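Local structure of B12-binding domain-containing protein (Kitasatospora setae, 6WTE) at residues C51-F56 with R94-A99; S60-G65 with E135-I140; A402-F407 with R513-T518; I423-A428 with P449-A454; R494-V499 with P517-M522. The protein is the cobalamin- and [4Fe-4S]-cluster-binding radical SAM methylase TsrM, which transfers methyl groups by a non-radical mechanism. One frame throughout, in Å; residues are numbered along the deposited sequence. Where two conformers were deposited one is given.

Contact 1: C51-F56 with R94-A99. With EDO (1,2-ethanediol), chain F.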
# COMPACT_ATOMS: atom_id res chain seq x y z
N CYS A 51 -13.08 -17.22 -16.07
CA CYS A 51 -12.89 -17.73 -14.72
C CYS A 51 -14.14 -17.54 -13.87
O CYS A 51 -14.58 -18.46 -13.17
CB CYS A 51 -11.68 -17.05 -14.07
SG CYS A 51 -11.38 -17.57 -12.38
N LEU A 52 -14.75 -16.35 -13.93
CA LEU A 52 -15.97 -16.08 -13.17
C LEU A 52 -17.13 -16.95 -13.65
O LEU A 52 -17.89 -17.48 -12.84
CB LEU A 52 -16.35 -14.61 -13.28
CG LEU A 52 -15.45 -13.55 -12.65
CD1 LEU A 52 -16.09 -12.19 -12.84
CD2 LEU A 52 -15.23 -13.84 -11.17
N HIS A 53 -17.29 -17.07 -14.97
CA HIS A 53 -18.39 -17.86 -15.51
C HIS A 53 -18.32 -19.30 -15.04
O HIS A 53 -19.34 -19.89 -14.64
CB HIS A 53 -18.37 -17.80 -17.04
CG HIS A 53 -18.63 -16.44 -17.58
ND1 HIS A 53 -18.30 -16.07 -18.87
CD2 HIS A 53 -19.19 -15.34 -17.01
CE1 HIS A 53 -18.65 -14.81 -19.07
NE2 HIS A 53 -19.19 -14.34 -17.96
N GLU A 54 -17.12 -19.89 -15.05
CA GLU A 54 -16.97 -21.26 -14.55
C GLU A 54 -17.35 -21.34 -13.08
O GLU A 54 -18.11 -22.23 -12.68
CB GLU A 54 -15.53 -21.75 -14.77
CG GLU A 54 -15.11 -21.81 -16.23
CD GLU A 54 -13.61 -22.04 -16.39
OE1 GLU A 54 -12.84 -21.64 -15.49
OE2 GLU A 54 -13.21 -22.62 -17.42
N TYR A 55 -16.85 -20.41 -12.26
CA TYR A 55 -17.04 -20.54 -10.82
C TYR A 55 -18.52 -20.47 -10.44
O TYR A 55 -19.02 -21.34 -9.71
CB TYR A 55 -16.25 -19.47 -10.06
CG TYR A 55 -16.42 -19.63 -8.56
CD1 TYR A 55 -15.62 -20.51 -7.85
CD2 TYR A 55 -17.41 -18.94 -7.87
CE1 TYR A 55 -15.79 -20.69 -6.48
CE2 TYR A 55 -17.59 -19.12 -6.52
CZ TYR A 55 -16.79 -19.99 -5.83
OH TYR A 55 -16.97 -20.16 -4.47
N PHE A 56 -19.23 -19.44 -10.90
CA PHE A 56 -20.60 -19.23 -10.44
C PHE A 56 -21.59 -20.22 -11.04
O PHE A 56 -22.70 -20.36 -10.50
CB PHE A 56 -21.03 -17.80 -10.72
CG PHE A 56 -20.47 -16.82 -9.74
CD1 PHE A 56 -20.96 -16.77 -8.44
CD2 PHE A 56 -19.45 -15.96 -10.09
CE1 PHE A 56 -20.45 -15.89 -7.52
CE2 PHE A 56 -18.93 -15.07 -9.17
CZ PHE A 56 -19.44 -15.04 -7.89
N ARG A 94 -21.97 -9.41 -10.18
CA ARG A 94 -23.37 -9.19 -9.83
C ARG A 94 -24.32 -9.66 -10.92
O ARG A 94 -25.51 -9.84 -10.63
CB ARG A 94 -23.59 -7.71 -9.51
CG ARG A 94 -22.79 -7.26 -8.30
CD ARG A 94 -23.03 -5.80 -7.95
NE ARG A 94 -24.37 -5.56 -7.43
CZ ARG A 94 -24.74 -5.84 -6.18
NH1 ARG A 94 -23.88 -6.38 -5.33
NH2 ARG A 94 -25.98 -5.58 -5.79
N ARG A 95 -23.84 -9.85 -12.15
CA ARG A 95 -24.67 -10.49 -13.17
C ARG A 95 -24.81 -11.98 -12.94
O ARG A 95 -25.75 -12.59 -13.46
CB ARG A 95 -24.09 -10.24 -14.57
CG ARG A 95 -24.20 -8.79 -15.04
CD ARG A 95 -23.92 -8.65 -16.53
NE ARG A 95 -23.62 -7.27 -16.91
CZ ARG A 95 -22.95 -6.92 -18.01
NH1 ARG A 95 -22.49 -7.85 -18.84
NH2 ARG A 95 -22.72 -5.64 -18.27
N LEU A 96 -23.91 -12.58 -12.16
CA LEU A 96 -23.82 -14.02 -11.99
C LEU A 96 -24.36 -14.53 -10.66
O LEU A 96 -24.63 -15.73 -10.54
CB LEU A 96 -22.36 -14.47 -12.14
CG LEU A 96 -21.68 -14.13 -13.47
CD1 LEU A 96 -20.18 -14.41 -13.40
CD2 LEU A 96 -22.32 -14.90 -14.61
N THR A 97 -24.54 -13.65 -9.68
CA THR A 97 -25.02 -14.07 -8.37
C THR A 97 -25.80 -12.93 -7.74
O THR A 97 -25.52 -11.75 -7.99
CB THR A 97 -23.87 -14.49 -7.44
OG1 THR A 97 -24.40 -14.87 -6.16
CG2 THR A 97 -22.88 -13.33 -7.25
N ASP A 98 -26.78 -13.29 -6.91
CA ASP A 98 -27.48 -12.32 -6.07
C ASP A 98 -26.91 -12.28 -4.66
O ASP A 98 -27.44 -11.55 -3.81
CB ASP A 98 -28.98 -12.63 -6.04
CG ASP A 98 -29.65 -12.39 -7.38
OD1 ASP A 98 -29.30 -11.41 -8.07
OD2 ASP A 98 -30.53 -13.20 -7.76
N ALA A 99 -25.85 -13.04 -4.39
CA ALA A 99 -25.21 -12.97 -3.08
C ALA A 99 -24.70 -11.55 -2.84
O ALA A 99 -24.26 -10.88 -3.78
CB ALA A 99 -24.05 -13.96 -2.98
C1 EDO F . -28.14 -13.64 -10.89
O1 EDO F . -28.58 -14.88 -11.46
C2 EDO F . -29.01 -12.51 -11.43
O2 EDO F . -29.31 -11.59 -10.38
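The F56 side chain meets L96 and T97. Its CB lies 3.9 Å from L96 CB. With chi1 at -78°, CG stands opposite the carbonyl carbon and the side chain runs across that of L96 at about a right angle. Beyond CG the ring's two branches differ. CD2 comes within 3.7 Å of L96 CD1, whereas CD1 meets T97 CB and CE1 approaches T97 CG2 to 3.5 Å; CZ, at the tip, still touches the same methyl. The hydroxyl of T97 is used elsewhere, for OG1 accepts the N-H of A99 (2.9 Å, 166° at the hydrogen) in an ST turn. L96 CD1 also rests on L52 CB at 3.8 Å and lies at the edge of the H53 ring, whose NE2 is bonded to E92. Cutting F56 back to an alanine is likely to open a gap against L96 and leave the T97 methyl without its aromatic neighbour. In the B12-binding domain, helix 48-58 thus packs on L96, near the end of helix 83-96, and on T97 in the loop that follows; L52 also reaches L39 of strand 35-40, and F56 reaches L6 of strand 4-9.

Contact 2: S60-G65 with E135-I140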
# COMPACT_ATOMS: atom_id res chain seq x y z
N SER A 60 -22.30 -21.55 -5.43
CA SER A 60 -23.24 -20.51 -5.01
C SER A 60 -22.85 -20.03 -3.62
O SER A 60 -23.49 -20.38 -2.62
CB SER A 60 -24.68 -21.03 -5.04
OG SER A 60 -25.04 -21.47 -6.34
N PRO A 61 -21.80 -19.22 -3.52
CA PRO A 61 -21.43 -18.67 -2.21
C PRO A 61 -22.53 -17.76 -1.69
O PRO A 61 -23.27 -17.14 -2.46
CB PRO A 61 -20.15 -17.88 -2.51
CG PRO A 61 -20.26 -17.52 -3.96
CD PRO A 61 -20.94 -18.70 -4.60
N MET A 62 -22.65 -17.68 -0.37
CA MET A 62 -23.66 -16.81 0.22
C MET A 62 -23.14 -15.41 0.50
O MET A 62 -23.92 -14.54 0.87
CB MET A 62 -24.22 -17.43 1.51
CG MET A 62 -23.19 -17.88 2.52
SD MET A 62 -22.69 -16.56 3.64
CE MET A 62 -21.38 -17.37 4.54
N LEU A 63 -21.84 -15.18 0.30
CA LEU A 63 -21.22 -13.87 0.46
C LEU A 63 -20.01 -13.81 -0.45
O LEU A 63 -19.27 -14.79 -0.57
CB LEU A 63 -20.81 -13.64 1.92
CG LEU A 63 -20.04 -12.36 2.29
CD1 LEU A 63 -20.87 -11.10 2.00
CD2 LEU A 63 -19.63 -12.42 3.76
N VAL A 64 -19.83 -12.67 -1.12
CA VAL A 64 -18.71 -12.47 -2.03
C VAL A 64 -17.92 -11.26 -1.55
O VAL A 64 -18.46 -10.15 -1.47
CB VAL A 64 -19.18 -12.26 -3.48
CG1 VAL A 64 -17.99 -11.99 -4.41
CG2 VAL A 64 -19.98 -13.47 -3.97
N GLY A 65 -16.66 -11.47 -1.20
CA GLY A 65 -15.77 -10.39 -0.81
C GLY A 65 -14.81 -10.07 -1.94
O GLY A 65 -14.32 -10.97 -2.62
N GLU A 135 -18.24 -11.64 11.37
CA GLU A 135 -19.57 -11.29 11.85
C GLU A 135 -20.54 -11.12 10.70
O GLU A 135 -21.69 -11.57 10.78
CB GLU A 135 -19.51 -10.02 12.71
CG GLU A 135 -18.70 -10.21 13.99
CD GLU A 135 -18.88 -9.08 14.99
OE1 GLU A 135 -19.82 -8.27 14.83
OE2 GLU A 135 -18.07 -9.01 15.94
N LEU A 136 -20.09 -10.52 9.60
CA LEU A 136 -20.94 -10.38 8.42
C LEU A 136 -21.32 -11.74 7.85
O LEU A 136 -22.50 -12.00 7.58
CB LEU A 136 -20.23 -9.52 7.36
CG LEU A 136 -20.99 -9.28 6.05
CD1 LEU A 136 -22.31 -8.56 6.27
CD2 LEU A 136 -20.11 -8.53 5.05
N ALA A 137 -20.34 -12.63 7.67
CA ALA A 137 -20.63 -13.96 7.17
C ALA A 137 -21.61 -14.69 8.08
O ALA A 137 -22.49 -15.42 7.61
CB ALA A 137 -19.34 -14.77 7.01
N THR A 138 -21.48 -14.50 9.40
CA THR A 138 -22.41 -15.14 10.32
C THR A 138 -23.82 -14.59 10.13
O THR A 138 -24.79 -15.36 10.06
CB THR A 138 -21.95 -14.96 11.76
OG1 THR A 138 -20.67 -15.58 11.94
CG2 THR A 138 -22.94 -15.59 12.73
N ALA A 139 -23.96 -13.27 10.02
CA ALA A 139 -25.28 -12.68 9.84
C ALA A 139 -25.93 -13.15 8.55
O ALA A 139 -27.11 -13.55 8.54
CB ALA A 139 -25.18 -11.15 9.88
N ILE A 140 -25.19 -13.12 7.44
CA ILE A 140 -25.75 -13.52 6.15
C ILE A 140 -26.15 -14.99 6.18
O ILE A 140 -27.27 -15.36 5.80
CB ILE A 140 -24.74 -13.23 5.02
CG1 ILE A 140 -24.30 -11.77 5.03
CG2 ILE A 140 -25.35 -13.60 3.67
CD1 ILE A 140 -25.42 -10.78 4.91
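M62 and L63 turn toward helix 130-141 by different torsions. In M62, chi1 of 51° sets CG between the backbone N and the carbonyl carbon, and a second bend at chi2 (87°) swings SD and CE round to A137 and I140. L63 instead has CG trans to its own nitrogen (chi1 175°), which extends both methyls toward L136 and A137. The contact belongs to the Rossmann-like B12-binding fold, in which helices pack on a central, largely parallel sheet; here helix 130-141 meets L63 and the loop residue M62 that leads into strand 63-67. L63 CD2 rests on the helix backbone, 3.9 Å from A137 CA, and CD1 meets L136 CD2 at 4.1 Å, the two leucines crossing at about a right angle. A137 CB is touched by both residues, by L63 CD2 and by M62 CE, the latter at 4.1 Å. V102 of strand 101-104 packs on both L63 and L136, and farther along the strand G65 touches the bound cobalamin. One turn on from A137, I140 takes over: its CG2 lies 4.0 Å from M62 SD and closes to 3.3 Å from the carbonyl oxygen M62 O.

Contact 3: A402-F407 with R513-T518. With EDO (1,2-ethanediol), chain K.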
# COMPACT_ATOMS: atom_id res chain seq x y z
N ALA A 402 23.81 5.21 -0.73
CA ALA A 402 22.86 4.12 -0.54
C ALA A 402 22.90 3.20 -1.75
O ALA A 402 23.26 3.61 -2.86
CB ALA A 402 21.45 4.66 -0.34
N THR A 403 22.54 1.94 -1.54
CA THR A 403 22.55 1.00 -2.65
C THR A 403 21.71 1.54 -3.80
O THR A 403 22.14 1.56 -4.95
CB THR A 403 22.02 -0.38 -2.23
OG1 THR A 403 22.66 -0.79 -1.01
CG2 THR A 403 22.28 -1.40 -3.33
N VAL A 404 20.50 1.99 -3.48
CA VAL A 404 19.62 2.63 -4.44
C VAL A 404 19.06 3.88 -3.77
O VAL A 404 18.75 3.87 -2.58
CB VAL A 404 18.48 1.69 -4.90
CG1 VAL A 404 17.52 2.42 -5.83
CG2 VAL A 404 19.06 0.45 -5.59
N THR A 405 18.94 4.95 -4.55
CA THR A 405 18.27 6.17 -4.11
C THR A 405 17.10 6.41 -5.05
O THR A 405 17.29 6.57 -6.26
CB THR A 405 19.23 7.35 -4.10
OG1 THR A 405 20.44 6.94 -3.45
CG2 THR A 405 18.64 8.53 -3.33
N GLY A 406 15.89 6.45 -4.50
CA GLY A 406 14.67 6.59 -5.29
C GLY A 406 14.07 7.97 -5.08
O GLY A 406 13.99 8.45 -3.95
N PHE A 407 13.66 8.59 -6.18
CA PHE A 407 13.06 9.91 -6.16
C PHE A 407 11.64 9.85 -6.72
O PHE A 407 11.41 9.23 -7.76
CB PHE A 407 13.89 10.91 -6.96
CG PHE A 407 15.30 11.04 -6.49
CD1 PHE A 407 15.62 11.86 -5.42
CD2 PHE A 407 16.32 10.32 -7.11
CE1 PHE A 407 16.93 11.97 -4.98
CE2 PHE A 407 17.62 10.43 -6.68
CZ PHE A 407 17.93 11.26 -5.61
N ARG A 513 22.63 3.74 -9.91
CA ARG A 513 22.23 3.60 -8.51
C ARG A 513 21.05 4.49 -8.13
O ARG A 513 20.80 4.69 -6.94
CB ARG A 513 23.41 3.85 -7.57
CG ARG A 513 23.98 5.28 -7.56
CD ARG A 513 25.13 5.35 -6.54
NE ARG A 513 25.78 6.66 -6.44
CZ ARG A 513 25.51 7.56 -5.49
NH1 ARG A 513 24.61 7.30 -4.55
NH2 ARG A 513 26.16 8.72 -5.48
N VAL A 514 20.32 5.03 -9.11
CA VAL A 514 19.16 5.86 -8.82
C VAL A 514 17.94 5.33 -9.55
O VAL A 514 18.04 4.75 -10.64
CB VAL A 514 19.38 7.34 -9.20
CG1 VAL A 514 20.60 7.90 -8.52
CG2 VAL A 514 19.47 7.50 -10.71
N MET A 515 16.78 5.54 -8.93
CA MET A 515 15.49 5.29 -9.55
C MET A 515 14.76 6.63 -9.63
O MET A 515 14.47 7.24 -8.60
CB MET A 515 14.68 4.29 -8.73
CG MET A 515 15.19 2.86 -8.85
SD MET A 515 14.05 1.75 -8.02
CE MET A 515 14.76 0.15 -8.39
N LEU A 516 14.46 7.06 -10.85
CA LEU A 516 13.81 8.33 -11.12
C LEU A 516 12.47 8.09 -11.79
O LEU A 516 12.28 7.07 -12.46
CB LEU A 516 14.68 9.19 -12.05
CG LEU A 516 16.03 9.63 -11.50
CD1 LEU A 516 16.95 10.02 -12.64
CD2 LEU A 516 15.82 10.80 -10.58
N PRO A 517 11.52 9.01 -11.64
CA PRO A 517 10.28 8.89 -12.40
C PRO A 517 10.55 9.10 -13.87
O PRO A 517 11.45 9.85 -14.26
CB PRO A 517 9.40 10.01 -11.82
CG PRO A 517 10.36 10.99 -11.28
CD PRO A 517 11.55 10.21 -10.80
N THR A 518 9.77 8.42 -14.70
CA THR A 518 9.90 8.55 -16.15
C THR A 518 8.51 8.65 -16.76
O THR A 518 7.53 8.18 -16.19
CB THR A 518 10.63 7.36 -16.78
OG1 THR A 518 9.99 6.15 -16.38
CG2 THR A 518 12.08 7.33 -16.34
C1 EDO K . 25.67 -1.34 -1.81
O1 EDO K . 25.14 -0.37 -0.89
C2 EDO K . 26.37 -2.42 -1.00
O2 EDO K . 26.78 -3.46 -1.88
O HOH W 1 22.65 7.61 -2.08
O HOH W 2 22.21 5.35 -4.60
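A402 meets R513 largely through water. One water accepts from A402 N and, weakly, from R513 NH1, and lies 2.7 Å from T405 OG1. A second lies 2.6 Å from T405 OG1, accepts from R513 NH1, and sits 2.7 Å from A402 O and 2.8 Å from R513 O, though more acceptors surround it than its two protons can serve. The guanidinium has a direct partner too, M398 O. At T403, OG1 bonds to the backbone N of T374 and to an ethanediol; a valine here would probably leave the T374 N-H without its side-chain acceptor. V404 sends CG1 to M515 CG at 3.8 Å. T405 turns both N-H and C=O to segment 513-518, bridging R513 and M515 on either side of V514: N donates to R513 O (3.0 Å) and O accepts from M515 N (2.9 Å). G406 lies level with M515, and F407 N donates to M515 O almost straight along the carbonyl (C=O...N 177°). The F407 ring runs beside L516, with CD2 3.5 Å from L516 CD2. This parallel pairing sets strand 514-515 beside strand 404-412, itself the sixth parallel strand counted from 219-221, consistent with an extension of the radical SAM partial barrel.

Contact 4: I423-A428 with P449-A454. With EDO (1,2-ethanediol), chain J.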
# COMPACT_ATOMS: atom_id res chain seq x y z
N ILE A 423 -5.94 21.10 2.04
CA ILE A 423 -6.19 21.67 0.72
C ILE A 423 -7.68 21.86 0.49
O ILE A 423 -8.11 22.86 -0.09
CB ILE A 423 -5.52 20.81 -0.36
CG1 ILE A 423 -4.00 21.02 -0.30
CG2 ILE A 423 -6.04 21.18 -1.73
CD1 ILE A 423 -3.20 20.02 -1.09
N ALA A 424 -8.50 20.92 0.97
CA ALA A 424 -9.95 21.13 0.90
C ALA A 424 -10.38 22.35 1.71
O ALA A 424 -11.24 23.12 1.28
CB ALA A 424 -10.69 19.88 1.39
N GLU A 425 -9.78 22.55 2.89
CA GLU A 425 -10.06 23.75 3.67
C GLU A 425 -9.73 25.01 2.89
O GLU A 425 -10.48 26.00 2.93
CB GLU A 425 -9.26 23.74 4.98
CG GLU A 425 -9.78 22.79 6.03
CD GLU A 425 -11.22 23.08 6.44
OE1 GLU A 425 -11.61 24.27 6.45
OE2 GLU A 425 -11.94 22.12 6.76
N GLN A 426 -8.60 25.01 2.18
CA GLN A 426 -8.22 26.19 1.41
C GLN A 426 -9.22 26.49 0.31
O GLN A 426 -9.46 27.65 -0.02
CB GLN A 426 -6.82 26.01 0.84
CG GLN A 426 -5.75 25.92 1.91
CD GLN A 426 -4.39 25.60 1.34
OE1 GLN A 426 -4.22 25.52 0.13
NE2 GLN A 426 -3.42 25.43 2.22
N CYS A 427 -9.81 25.44 -0.28
CA CYS A 427 -10.85 25.63 -1.28
C CYS A 427 -12.14 26.13 -0.65
O CYS A 427 -12.83 26.97 -1.23
CB CYS A 427 -11.10 24.32 -2.03
SG CYS A 427 -9.74 23.76 -3.07
N ALA A 428 -12.48 25.61 0.53
CA ALA A 428 -13.70 26.00 1.25
C ALA A 428 -14.94 25.91 0.37
O ALA A 428 -15.93 26.62 0.60
CB ALA A 428 -13.57 27.40 1.86
N PRO A 449 -14.54 20.79 2.03
CA PRO A 449 -14.23 20.12 3.30
C PRO A 449 -15.37 19.20 3.70
O PRO A 449 -16.53 19.40 3.31
CB PRO A 449 -14.08 21.28 4.29
CG PRO A 449 -13.82 22.48 3.45
CD PRO A 449 -14.56 22.26 2.17
N LEU A 450 -15.03 18.19 4.51
CA LEU A 450 -15.99 17.16 4.90
C LEU A 450 -17.27 17.75 5.48
O LEU A 450 -18.37 17.28 5.17
CB LEU A 450 -15.34 16.21 5.90
CG LEU A 450 -16.29 15.23 6.60
CD1 LEU A 450 -16.91 14.25 5.62
CD2 LEU A 450 -15.57 14.49 7.71
N ARG A 451 -17.15 18.78 6.32
CA ARG A 451 -18.34 19.34 6.96
C ARG A 451 -19.27 20.01 5.96
O ARG A 451 -20.43 20.27 6.30
CB ARG A 451 -17.94 20.34 8.04
CG ARG A 451 -17.27 21.59 7.51
CD ARG A 451 -16.77 22.47 8.64
NE ARG A 451 -16.15 23.69 8.13
CZ ARG A 451 -14.92 23.74 7.63
NH1 ARG A 451 -14.18 22.64 7.57
NH2 ARG A 451 -14.43 24.89 7.18
N MET A 452 -18.80 20.31 4.76
CA MET A 452 -19.65 20.88 3.72
C MET A 452 -20.23 19.83 2.79
O MET A 452 -20.97 20.19 1.87
CB MET A 452 -18.86 21.90 2.90
CG MET A 452 -18.38 23.09 3.68
SD MET A 452 -17.63 24.27 2.55
CE MET A 452 -16.90 25.43 3.71
N CYS A 453 -19.90 18.55 2.99
CA CYS A 453 -20.40 17.50 2.13
C CYS A 453 -21.63 16.85 2.75
O CYS A 453 -21.76 16.76 3.97
CB CYS A 453 -19.32 16.44 1.88
SG CYS A 453 -17.89 17.10 1.01
N ALA A 454 -22.53 16.40 1.88
CA ALA A 454 -23.76 15.76 2.34
C ALA A 454 -23.52 14.34 2.84
O ALA A 454 -24.37 13.81 3.56
CB ALA A 454 -24.79 15.73 1.21
C1 EDO J . -0.42 22.94 2.37
O1 EDO J . -1.50 22.03 2.61
C2 EDO J . -0.65 23.64 1.03
O2 EDO J . -0.51 25.05 1.23
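E425 and R451 form the polar part of the contact, a two-pronged salt bridge. R451 NH2 donates to E425 OE1 at 3.0 Å, on the syn lone pair of that oxygen, and NH1 points to OE2; the modelled 2.4 Å between NH1 and OE2 is very short and its exact value doubtful. Carboxylate and guanidinium lie nearly in one plane, 8° apart, and hold each other flat. A bend at chi2 of E425 (-59°) folds the carboxylate back toward the loop, whereas the R451 chain is extended from CG to NE and crosses it at about a right angle.

Van der Waals contacts surround P449, next to the ion pair. The P449 ring touches segment 423-428 at three points: CB is 3.4 Å from E425 OE2, CG is 3.4 Å from A424 O, and CD reaches A428 CA. A424 CB packs on the proline backbone, 4.0 Å from P449 CA. The extended M452 chain brings CE to 3.5 Å from A428 O.

Backbone bonds shape each partner separately. A428 N donates to A424 O, and M452 N to P449 O at 2.8 Å. A428 itself has positive phi, a left-handed conformation of the kind that commonly ends a helix. The contact therefore joins the C-terminus of helix 418-427 to a proline-led 3-10 turn in the radical SAM core region, away from the cobalamin and the cluster.

Contact 5: R494-V499 with P517-M522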
# COMPACT_ATOMS: atom_id res chain seq x y z
N ARG A 494 3.41 19.75 -18.59
CA ARG A 494 4.04 20.31 -17.39
C ARG A 494 4.66 19.21 -16.54
O ARG A 494 5.75 19.38 -15.99
CB ARG A 494 3.02 21.10 -16.57
CG ARG A 494 2.50 22.35 -17.25
CD ARG A 494 1.88 23.29 -16.23
NE ARG A 494 1.05 24.32 -16.85
CZ ARG A 494 1.50 25.47 -17.31
NH1 ARG A 494 0.66 26.35 -17.85
NH2 ARG A 494 2.80 25.76 -17.24
N TRP A 495 3.96 18.08 -16.40
CA TRP A 495 4.55 16.96 -15.66
C TRP A 495 5.83 16.48 -16.34
O TRP A 495 6.82 16.18 -15.67
CB TRP A 495 3.56 15.80 -15.54
CG TRP A 495 2.50 15.95 -14.49
CD1 TRP A 495 1.16 16.02 -14.69
CD2 TRP A 495 2.70 16.04 -13.07
NE1 TRP A 495 0.50 16.14 -13.48
CE2 TRP A 495 1.43 16.16 -12.48
CE3 TRP A 495 3.84 16.03 -12.25
CZ2 TRP A 495 1.26 16.27 -11.10
CZ3 TRP A 495 3.66 16.14 -10.88
CH2 TRP A 495 2.39 16.26 -10.32
N HIS A 496 5.82 16.42 -17.67
CA HIS A 496 7.00 15.99 -18.41
C HIS A 496 8.18 16.91 -18.12
O HIS A 496 9.30 16.44 -17.86
CB HIS A 496 6.69 15.95 -19.91
CG HIS A 496 7.73 15.27 -20.75
ND1 HIS A 496 9.07 15.28 -20.43
CD2 HIS A 496 7.62 14.59 -21.91
CE1 HIS A 496 9.74 14.62 -21.36
NE2 HIS A 496 8.88 14.19 -22.26
N GLY A 497 7.95 18.22 -18.14
CA GLY A 497 9.02 19.15 -17.86
C GLY A 497 9.55 19.02 -16.45
O GLY A 497 10.75 19.13 -16.21
N ALA A 498 8.65 18.77 -15.49
CA ALA A 498 9.09 18.62 -14.11
C ALA A 498 9.93 17.36 -13.93
O ALA A 498 10.93 17.37 -13.21
CB ALA A 498 7.87 18.58 -13.18
N VAL A 499 9.53 16.27 -14.59
CA VAL A 499 10.32 15.04 -14.52
C VAL A 499 11.67 15.25 -15.18
O VAL A 499 12.70 14.79 -14.67
CB VAL A 499 9.54 13.87 -15.15
CG1 VAL A 499 10.42 12.64 -15.21
CG2 VAL A 499 8.28 13.58 -14.35
N PRO A 517 11.52 9.01 -11.64
CA PRO A 517 10.28 8.89 -12.40
C PRO A 517 10.55 9.10 -13.87
O PRO A 517 11.45 9.85 -14.26
CB PRO A 517 9.40 10.01 -11.82
CG PRO A 517 10.36 10.99 -11.28
CD PRO A 517 11.55 10.21 -10.80
N THR A 518 9.77 8.42 -14.70
CA THR A 518 9.90 8.55 -16.15
C THR A 518 8.51 8.65 -16.76
O THR A 518 7.53 8.18 -16.19
CB THR A 518 10.63 7.36 -16.78
OG1 THR A 518 9.99 6.15 -16.38
CG2 THR A 518 12.08 7.33 -16.34
N VAL A 519 8.46 9.27 -17.94
CA VAL A 519 7.28 9.27 -18.79
C VAL A 519 7.72 8.74 -20.14
O VAL A 519 8.91 8.46 -20.34
CB VAL A 519 6.65 10.67 -18.91
CG1 VAL A 519 6.14 11.14 -17.55
CG2 VAL A 519 7.66 11.67 -19.46
N GLU A 520 6.78 8.58 -21.07
CA GLU A 520 7.09 8.06 -22.40
C GLU A 520 8.21 8.86 -23.06
O GLU A 520 8.20 10.09 -23.06
CB GLU A 520 5.84 8.09 -23.28
CG GLU A 520 4.79 7.04 -22.94
CD GLU A 520 4.02 7.35 -21.67
OE1 GLU A 520 4.19 8.46 -21.10
OE2 GLU A 520 3.23 6.49 -21.23
N GLY A 521 9.17 8.14 -23.63
CA GLY A 521 10.31 8.73 -24.29
C GLY A 521 11.57 8.78 -23.45
O GLY A 521 12.66 8.96 -24.01
N MET A 522 11.45 8.61 -22.14
CA MET A 522 12.59 8.76 -21.25
C MET A 522 13.32 7.42 -21.08
O MET A 522 12.78 6.35 -21.37
CB MET A 522 12.14 9.29 -19.89
CG MET A 522 11.35 10.59 -19.99
SD MET A 522 11.18 11.41 -18.40
CE MET A 522 12.89 11.74 -18.03
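V519 sets its CG2 methyl squarely over one face of the H496 imidazole, 3.8 Å from the ring centroid and only 8° off the normal, a CH-pi contact. The ring reaches out to it because CG of H496 is trans to the backbone N (chi1 -169°), which carries the imidazole off the helix toward the loop. M522 meets the same ring less directly: SD lies 5.2 Å from the centroid, in an oblique sulfur-aromatic approach. V519 and M522 are the ends of a type II beta turn, closed by M522 N donating to V519 O at 3.1 Å, with G521 at its third position, where positive phi is usual. Helix 491-503 is packed here against the loop that leaves strand 514-515. One turn further along the helix, V499 points CG1 into the same loop, 3.5 Å from M522 SD and crossing that side chain at a slant. The sulfur also accepts a weak bond from V519 N, at 3.5 Å, and a bend at chi3 of M522 turns CE back beside V499 CG1. That valine methyl presses closely on P517 O, at 3.1 Å, an oxygen that accepts from W503 NE1 as well, and it touches P517 CG more loosely at 4.3 Å.

Contacts 1 and 2 share the B12-binding domain and touch each other, F56 CE1 lying 3.9 Å from P61 CG; they alternate along the chain and both are apolar, contact 1 between one helix and the end of the next, contact 2, the more buried, between a helix and the sheet at strand 63-67. Contacts 3 and 5 share P517 and T518, so that one run of chain is held first by buried strand pairing with water and then, nearer the surface, by packing on helix 491-503. Contact 4 lies within the loop closed by contact 3, yet its nearest atoms are about 19 Å away. It is partly buried, with an ion pair on its more exposed side where contact 3 relies on backbone bonds.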